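Local structure of BluB-like flavoprotein (Clostridium difficile 630, 3EO8) at residues A[25-30]-A[194-199]; A[49-52]-A[56-59]; A[35-40]-A[142-147]. The protein binds flavin mononucleotide as a dimeric member of the nitroreductase family and probably acts as an oxidoreductase. One frame throughout, in Å; residues are numbered along the deposited sequence.

Contact 1. Residues A[25-30]-A[194-199]; sequences EDILKM and LALGVP
Leu-196 of the strand 189-197 reaches across to Ile-27 and Met-30 of the helix 24-35, and these three buried residues make up the whole contact. Just before it, Leu-194 packs instead on Phe-149 of the helix 137-155, and Ala-195 is hydrogen-bonded through its backbone to Cys-161 of the strand 159-163. Leu-196 leaves the strand toward the helix 24-35. CG lies trans to the backbone N (chi1 179°), and the fork it carries is directed at the helix, one methyl reaching both residues. That methyl, CD2, lies 3.8 Å from the selenium SE of Met-30, a selenomethionine, and 4.0 Å from CG1 of Ile-27. The other branch, CD1, meets Met-30 only, 4.0 Å from its SE. Ile-27 and Met-30 are three residues apart and so come out on the same face of the helix; Met-30 extends its chain toward the strand, whereas Ile-27 offers its CG1 branch from the flank.

This is a helix laid against an antiparallel sheet, within the alpha-plus-beta fold of the nitroreductase family. The backbone of Leu-196 pairs with Val-102 of the neighbouring strand, while its side chain also touches Ala-153 of the helix 137-155, a residue that Met-30 meets too. Further along, Gly-197 has no side chain to offer and bonds through its backbone to Gly-159. Val-198 turns to Gln-20 and Tyr-158, and the hydroxyl of Tyr-158 is hydrogen-bonded to Asp-26 OD2 at the start of the helical segment. Beyond Ile-27 lies Phe-217 of the second subunit.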
loop_
_atom_site.group_PDB
_atom_site.type_symbol
_atom_site.label_atom_id
_atom_site.label_comp_id
_atom_site.label_asym_id
_atom_site.label_seq_id
_atom_site.Cartn_x
_atom_site.Cartn_y
_atom_site.Cartn_z
ATOM N N GLU A 25 25.030 3.239 -4.423
ATOM C CA GLU A 25 25.054 1.792 -4.228
ATOM C C GLU A 25 24.052 1.357 -3.155
ATOM O O GLU A 25 23.388 0.337 -3.311
ATOM C CB GLU A 25 26.472 1.297 -3.871
ATOM N N ASP A 26 23.933 2.120 -2.067
ATOM C CA ASP A 26 23.012 1.756 -1.005
ATOM C C ASP A 26 21.570 2.019 -1.447
ATOM O O ASP A 26 20.666 1.245 -1.167
ATOM C CB ASP A 26 23.305 2.545 0.280
ATOM C CG ASP A 26 24.528 2.034 1.040
ATOM O OD1 ASP A 26 24.978 0.921 0.782
ATOM O OD2 ASP A 26 25.003 2.750 1.932
ATOM N N ILE A 27 21.371 3.097 -2.180
ATOM C CA ILE A 27 20.028 3.435 -2.665
ATOM C C ILE A 27 19.568 2.360 -3.651
ATOM O O ILE A 27 18.397 1.962 -3.683
ATOM C CB ILE A 27 19.982 4.808 -3.349
ATOM C CG1 ILE A 27 20.292 5.929 -2.341
ATOM C CG2 ILE A 27 18.583 5.042 -3.939
ATOM C CD1 ILE A 27 20.635 7.266 -2.990
ATOM N N LEU A 28 20.500 1.881 -4.463
ATOM C CA LEU A 28 20.190 0.785 -5.372
ATOM C C LEU A 28 19.735 -0.472 -4.617
ATOM O O LEU A 28 18.777 -1.142 -5.045
ATOM C CB LEU A 28 21.381 0.483 -6.304
ATOM C CG LEU A 28 21.050 -0.372 -7.518
ATOM C CD1 LEU A 28 20.019 0.393 -8.382
ATOM C CD2 LEU A 28 22.315 -0.770 -8.323
ATOM N N LYS A 29 20.396 -0.795 -3.498
ATOM C CA LYS A 29 19.970 -1.924 -2.669
ATOM C C LYS A 29 18.543 -1.718 -2.167
ATOM O O LYS A 29 17.763 -2.664 -2.136
ATOM C CB LYS A 29 20.919 -2.134 -1.470
ATOM C CG LYS A 29 22.275 -2.677 -1.847
ATOM C CD LYS A 29 23.214 -2.672 -0.629
ATOM C CE LYS A 29 24.662 -2.994 -0.998
HETATM N N MSE A 30 18.194 -0.488 -1.770
HETATM C CA MSE A 30 16.816 -0.187 -1.326
HETATM C C MSE A 30 15.797 -0.428 -2.421
HETATM O O MSE A 30 14.696 -0.956 -2.184
HETATM C CB MSE A 30 16.706 1.253 -0.818
HETATM C CG MSE A 30 17.640 1.593 0.323
HETATM SE SE MSE A 30 17.740 3.510 0.662
HETATM C CE MSE A 30 19.584 3.481 1.380
ATOM N N LEU A 194 9.850 10.144 -0.999
ATOM C CA LEU A 194 10.590 9.754 0.190
ATOM C C LEU A 194 11.694 10.775 0.442
ATOM O O LEU A 194 12.497 11.089 -0.482
ATOM C CB LEU A 194 11.219 8.403 -0.006
ATOM C CG LEU A 194 10.288 7.214 -0.058
ATOM C CD1 LEU A 194 10.956 6.019 -0.789
ATOM C CD2 LEU A 194 9.932 6.873 1.359
ATOM N N ALA A 195 11.734 11.303 1.667
ATOM C CA ALA A 195 12.879 12.102 2.125
ATOM C C ALA A 195 13.840 11.119 2.780
ATOM O O ALA A 195 13.454 10.414 3.717
ATOM C CB ALA A 195 12.453 13.196 3.148
ATOM N N LEU A 196 15.084 11.089 2.304
ATOM C CA LEU A 196 16.025 10.034 2.645
ATOM C C LEU A 196 17.374 10.587 3.063
ATOM O O LEU A 196 17.964 11.403 2.362
ATOM C CB LEU A 196 16.218 9.107 1.428
ATOM C CG LEU A 196 17.178 7.917 1.535
ATOM C CD1 LEU A 196 16.714 6.874 2.610
ATOM C CD2 LEU A 196 17.366 7.265 0.114
ATOM N N GLY A 197 17.879 10.092 4.187
ATOM C CA GLY A 197 19.161 10.538 4.741
ATOM C C GLY A 197 19.583 9.767 5.973
ATOM O O GLY A 197 18.957 8.788 6.364
ATOM N N VAL A 198 20.675 10.202 6.586
ATOM C CA VAL A 198 21.062 9.664 7.866
ATOM C C VAL A 198 20.258 10.439 8.884
ATOM O O VAL A 198 20.333 11.671 8.922
ATOM C CB VAL A 198 22.550 9.855 8.156
ATOM C CG1 VAL A 198 22.846 9.384 9.573
ATOM C CG2 VAL A 198 23.412 9.113 7.093
ATOM N N PRO A 199 19.442 9.733 9.684
ATOM C CA PRO A 199 18.514 10.424 10.590
ATOM C C PRO A 199 19.191 11.145 11.742
ATOM O O PRO A 199 20.205 10.662 12.256
ATOM C CB PRO A 199 17.635 9.279 11.129
ATOM C CG PRO A 199 18.459 8.076 10.994
ATOM C CD PRO A 199 19.317 8.269 9.775
#

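Contact 2. Residues A[49-52]-A[56-59]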
loop_
_atom_site.group_PDB
_atom_site.type_symbol
_atom_site.label_atom_id
_atom_site.label_comp_id
_atom_site.label_asym_id
_atom_site.label_seq_id
_atom_site.Cartn_x
_atom_site.Cartn_y
_atom_site.Cartn_z
ATOM N N VAL A 49 12.606 7.538 -8.952
ATOM C CA VAL A 49 13.458 8.584 -9.496
ATOM C C VAL A 49 14.264 9.191 -8.376
ATOM O O VAL A 49 13.718 9.804 -7.478
ATOM C CB VAL A 49 12.628 9.673 -10.210
ATOM C CG1 VAL A 49 13.534 10.765 -10.796
ATOM C CG2 VAL A 49 11.782 9.041 -11.296
ATOM N N VAL A 50 15.579 8.986 -8.409
ATOM C CA VAL A 50 16.430 9.391 -7.308
ATOM C C VAL A 50 17.115 10.733 -7.572
ATOM O O VAL A 50 17.863 10.881 -8.549
ATOM C CB VAL A 50 17.512 8.333 -7.093
ATOM C CG1 VAL A 50 18.409 8.748 -5.932
ATOM C CG2 VAL A 50 16.867 6.985 -6.798
ATOM N N ILE A 51 16.865 11.714 -6.709
ATOM C CA ILE A 51 17.376 13.053 -6.913
ATOM C C ILE A 51 18.263 13.484 -5.777
ATOM O O ILE A 51 17.869 13.419 -4.623
ATOM C CB ILE A 51 16.216 14.072 -7.032
ATOM C CG1 ILE A 51 15.346 13.738 -8.218
ATOM C CG2 ILE A 51 16.748 15.503 -7.203
ATOM C CD1 ILE A 51 13.969 14.385 -8.154
ATOM N N LYS A 52 19.471 13.939 -6.129
ATOM C CA LYS A 52 20.371 14.610 -5.207
ATOM C C LYS A 52 20.643 16.060 -5.627
ATOM O O LYS A 52 21.259 16.822 -4.866
ATOM C CB LYS A 52 21.692 13.832 -5.094
ATOM C CG LYS A 52 21.594 12.520 -4.315
ATOM C CD LYS A 52 22.910 11.741 -4.385
ATOM C CE LYS A 52 22.832 10.380 -3.733
ATOM N NZ LYS A 52 24.189 9.760 -3.762
ATOM N N LEU A 56 16.987 21.150 -8.304
ATOM C CA LEU A 56 15.746 20.472 -8.687
ATOM C C LEU A 56 14.845 20.281 -7.461
ATOM O O LEU A 56 13.640 20.488 -7.515
ATOM C CB LEU A 56 16.078 19.134 -9.362
ATOM C CG LEU A 56 14.950 18.230 -9.812
ATOM C CD1 LEU A 56 13.909 18.978 -10.649
ATOM C CD2 LEU A 56 15.559 17.071 -10.598
HETATM N N MSE A 57 15.438 19.899 -6.337
HETATM C CA MSE A 57 14.682 19.792 -5.072
HETATM C C MSE A 57 14.032 21.127 -4.722
HETATM O O MSE A 57 12.892 21.172 -4.253
HETATM C CB MSE A 57 15.614 19.327 -3.929
HETATM C CG MSE A 57 16.008 17.883 -4.066
HETATM SE SE MSE A 57 17.481 17.343 -2.902
HETATM C CE MSE A 57 16.451 17.276 -1.289
ATOM N N GLU A 58 14.726 22.229 -4.978
ATOM C CA GLU A 58 14.170 23.538 -4.643
ATOM C C GLU A 58 13.091 23.913 -5.640
ATOM O O GLU A 58 12.092 24.555 -5.288
ATOM C CB GLU A 58 15.253 24.615 -4.665
ATOM C CG GLU A 58 16.341 24.397 -3.619
ATOM C CD GLU A 58 15.914 24.776 -2.213
ATOM O OE1 GLU A 58 14.810 25.366 -2.061
ATOM O OE2 GLU A 58 16.692 24.488 -1.261
ATOM N N LYS A 59 13.306 23.564 -6.911
ATOM C CA LYS A 59 12.303 23.820 -7.928
ATOM C C LYS A 59 10.995 23.093 -7.639
ATOM O O LYS A 59 9.920 23.622 -7.874
ATOM C CB LYS A 59 12.846 23.472 -9.329
ATOM C CG LYS A 59 13.795 24.544 -9.859
ATOM C CD LYS A 59 14.501 24.135 -11.133
ATOM C CE LYS A 59 15.439 25.247 -11.652
ATOM N NZ LYS A 59 16.750 25.229 -10.930
#
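Apolar packing carries this contact, with Ile-51 at the end of the strand 47-51 set against Leu-56 and Met-57 in the first turns of the helix 54-75. Leu-56 crosses Ile-51 at about a right angle and puts its CD2 methyl against the whole branched side chain: it is 3.9 Å from CG2 of Ile-51, 4.0 Å from its CD1 and 4.1 Å from its CG1. Met-57, a selenomethionine, runs past Ile-51 in the opposite direction, its CG 4.0 Å from CG2 of Ile-51. CG2, held trans to the backbone N of Ile-51, is the branch that meets both helix residues.

Polar groups find their partners outside the pair of segments. The amino group of Lys-52 is bonded to Val-22 O and forms a salt bridge with Asp-24; the carbonyl of Met-57 is bonded to the hydroxyl of Tyr-97. SE of Met-57 merely lies 4.3 Å from the carbonyl O of Lys-52.

The strand and helix are joined by a short turn, so the chain folds back on itself beside the outermost strand of this chain's part of the sheet. Val-49 and Val-50 pair there in parallel with a strand of the second subunit, whose Ile-218 packs on both Ile-51 and Leu-56. Between the two segments the closure rests on apolar packing, with no hydrogen bond, on a surface shared with the dimer interface.

Contact 3. Residues A[35-40]-A[142-147]; sequences GAAPSG and LGAAIE. With FMN (flavin mononucleotide), chain K.
The loop 35-40, following the helix 24-35 and contributing to the flavin pocket, rests through Ala-37 and Pro-38 on Ala-144 and Ala-145 of the helix 137-155. Ala-37 points its methyl straight at the helix backbone: CB is 3.4 Å from the N of Ala-145 and also 3.4 Å from its CA, the latter tighter than usual carbon contact. The methyls of Ala-144 and Ala-145 lie at 4.0 Å and 3.9 Å from Ala-37 CB. Pro-38 brings CD of its ring in, 4.1 Å from CB of Ala-144, while its CB lies 3.4 Å from O3' of the flavin mononucleotide. The backbone N of Ser-39 gives this O3' a weak hydrogen bond (3.3 Å, 145°), and the N of Gly-40 is bonded to the hydroxyl of Ser-141.

The cofactor is gripped from both chains, as in nitroreductases with the flavin at the dimer interface: Arg-15, Ser-165 and Lys-208 of the second subunit also bond to it. Small side chains let the loop come close to the helix, at the price of a buried Pro-38 O without a partner. Methyl packing and the Gly-40 bond seat the loop, while the Ser-39 backbone meets the ribityl chain.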
loop_
_atom_site.group_PDB
_atom_site.type_symbol
_atom_site.label_atom_id
_atom_site.label_comp_id
_atom_site.label_asym_id
_atom_site.label_seq_id
_atom_site.Cartn_x
_atom_site.Cartn_y
_atom_site.Cartn_z
ATOM N N GLY A 35 11.564 -3.599 -5.272
ATOM C CA GLY A 35 11.157 -4.342 -6.478
ATOM C C GLY A 35 10.795 -5.796 -6.246
ATOM O O GLY A 35 10.194 -6.438 -7.107
ATOM N N ALA A 36 11.184 -6.315 -5.086
ATOM C CA ALA A 36 10.819 -7.665 -4.677
ATOM C C ALA A 36 9.455 -7.747 -3.981
ATOM O O ALA A 36 9.018 -8.841 -3.644
ATOM C CB ALA A 36 11.900 -8.235 -3.766
ATOM N N ALA A 37 8.794 -6.606 -3.751
ATOM C CA ALA A 37 7.492 -6.568 -3.092
ATOM C C ALA A 37 6.453 -7.282 -3.928
ATOM O O ALA A 37 6.553 -7.294 -5.160
ATOM C CB ALA A 37 7.053 -5.118 -2.874
ATOM N N PRO A 38 5.417 -7.830 -3.273
ATOM C CA PRO A 38 4.343 -8.444 -4.024
ATOM C C PRO A 38 3.556 -7.340 -4.702
ATOM O O PRO A 38 3.623 -6.180 -4.261
ATOM C CB PRO A 38 3.507 -9.135 -2.947
ATOM C CG PRO A 38 3.750 -8.284 -1.674
ATOM C CD PRO A 38 5.180 -7.835 -1.815
ATOM N N SER A 39 2.871 -7.683 -5.776
ATOM C CA SER A 39 2.006 -6.752 -6.449
ATOM C C SER A 39 0.936 -7.477 -7.224
ATOM O O SER A 39 1.142 -8.599 -7.657
ATOM C CB SER A 39 2.828 -5.841 -7.376
ATOM O OG SER A 39 3.407 -6.568 -8.440
ATOM N N GLY A 40 -0.200 -6.817 -7.433
ATOM C CA GLY A 40 -1.327 -7.446 -8.113
ATOM C C GLY A 40 -0.931 -7.925 -9.492
ATOM O O GLY A 40 -0.460 -7.143 -10.311
ATOM N N LEU A 142 1.881 -0.644 -4.275
ATOM C CA LEU A 142 2.890 0.424 -4.134
ATOM C C LEU A 142 3.388 0.562 -2.692
ATOM O O LEU A 142 4.608 0.670 -2.426
ATOM C CB LEU A 142 2.325 1.761 -4.619
ATOM C CG LEU A 142 3.343 2.902 -4.661
ATOM C CD1 LEU A 142 4.464 2.568 -5.681
ATOM C CD2 LEU A 142 2.691 4.228 -5.016
ATOM N N GLY A 143 2.449 0.504 -1.741
ATOM C CA GLY A 143 2.808 0.553 -0.322
ATOM C C GLY A 143 3.721 -0.565 0.114
ATOM O O GLY A 143 4.678 -0.351 0.902
ATOM N N ALA A 144 3.469 -1.764 -0.398
ATOM C CA ALA A 144 4.350 -2.899 -0.124
ATOM C C ALA A 144 5.777 -2.606 -0.603
ATOM O O ALA A 144 6.754 -2.823 0.132
ATOM C CB ALA A 144 3.794 -4.173 -0.758
ATOM N N ALA A 145 5.920 -2.079 -1.825
ATOM C CA ALA A 145 7.258 -1.720 -2.346
ATOM C C ALA A 145 7.947 -0.640 -1.524
ATOM O O ALA A 145 9.137 -0.736 -1.176
ATOM C CB ALA A 145 7.152 -1.290 -3.826
ATOM N N ILE A 146 7.200 0.406 -1.208
ATOM C CA ILE A 146 7.797 1.550 -0.475
ATOM C C ILE A 146 8.130 1.141 0.960
ATOM O O ILE A 146 9.175 1.547 1.519
ATOM C CB ILE A 146 6.889 2.807 -0.538
ATOM C CG1 ILE A 146 6.774 3.363 -1.968
ATOM C CG2 ILE A 146 7.401 3.888 0.396
ATOM C CD1 ILE A 146 5.658 4.409 -2.143
ATOM N N GLU A 147 7.356 0.226 1.537
ATOM C CA GLU A 147 7.743 -0.322 2.855
ATOM C C GLU A 147 9.022 -1.144 2.808
ATOM O O GLU A 147 9.853 -0.973 3.673
ATOM C CB GLU A 147 6.573 -1.050 3.513
ATOM C CG GLU A 147 6.841 -1.559 4.926
ATOM C CD GLU A 147 6.935 -0.470 6.004
ATOM O OE1 GLU A 147 6.869 0.729 5.674
ATOM O OE2 GLU A 147 7.086 -0.858 7.210
HETATM N N1 FMN K . -2.283 -13.603 -5.654
HETATM C C2 FMN K . -3.334 -14.454 -5.900
HETATM O O2 FMN K . -3.112 -15.633 -6.200
HETATM N N3 FMN K . -4.637 -13.999 -5.818
HETATM C C4 FMN K . -4.915 -12.684 -5.503
HETATM O O4 FMN K . -6.090 -12.350 -5.324
HETATM C C4A FMN K . -3.864 -11.800 -5.284
HETATM N N5 FMN K . -4.065 -10.469 -4.970
HETATM C C5A FMN K . -3.021 -9.618 -4.704
HETATM C C6 FMN K . -3.249 -8.288 -4.321
HETATM C C7 FMN K . -2.183 -7.428 -4.074
HETATM C C7M FMN K . -2.499 -6.114 -3.407
HETATM C C8 FMN K . -0.882 -7.913 -4.098
HETATM C C8M FMN K . 0.246 -7.139 -3.424
HETATM C C9 FMN K . -0.651 -9.248 -4.471
HETATM C C9A FMN K . -1.705 -10.110 -4.743
HETATM N N10 FMN K . -1.493 -11.414 -5.128
HETATM C C10 FMN K . -2.550 -12.279 -5.341
HETATM C "C1'" FMN K . -0.103 -11.959 -5.311
HETATM C "C2'" FMN K . 0.551 -11.621 -6.660
HETATM O "O2'" FMN K . -0.023 -12.409 -7.739
HETATM C "C3'" FMN K . 2.075 -11.868 -6.577
HETATM O "O3'" FMN K . 2.656 -11.021 -5.603
HETATM C "C4'" FMN K . 2.814 -11.626 -7.904
HETATM O "O4'" FMN K . 2.375 -12.465 -8.941
HETATM C "C5'" FMN K . 4.300 -11.911 -7.754
HETATM O "O5'" FMN K . 4.537 -13.223 -7.313
HETATM P P FMN K . 5.362 -13.438 -5.933
HETATM O O1P FMN K . 5.482 -14.921 -5.668
HETATM O O2P FMN K . 4.571 -12.724 -4.859
HETATM O O3P FMN K . 6.736 -12.845 -6.072
#

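From the N terminus, the helix 24-35 supplies one side of contact 1; the loop 35-40 follows it, and the strand 47-51 comes next. Contact 2 closes the shortest loop, at the turn into the helix 54-75. Contact 3 closes a longer one and contact 1 the longest, so that 2 nests inside 3 and 3 inside 1, with no crossing. Contacts 1 and 2 lay the helices 24-35 and 54-75 on the same sheet and meet where Ile-27 packs on Val-50 and Lys-52. Contact 3 ties the flavin-pocket loop to the helix 137-155 and meets contact 1 where Leu-194 touches Ile-146. All three touch the second subunit.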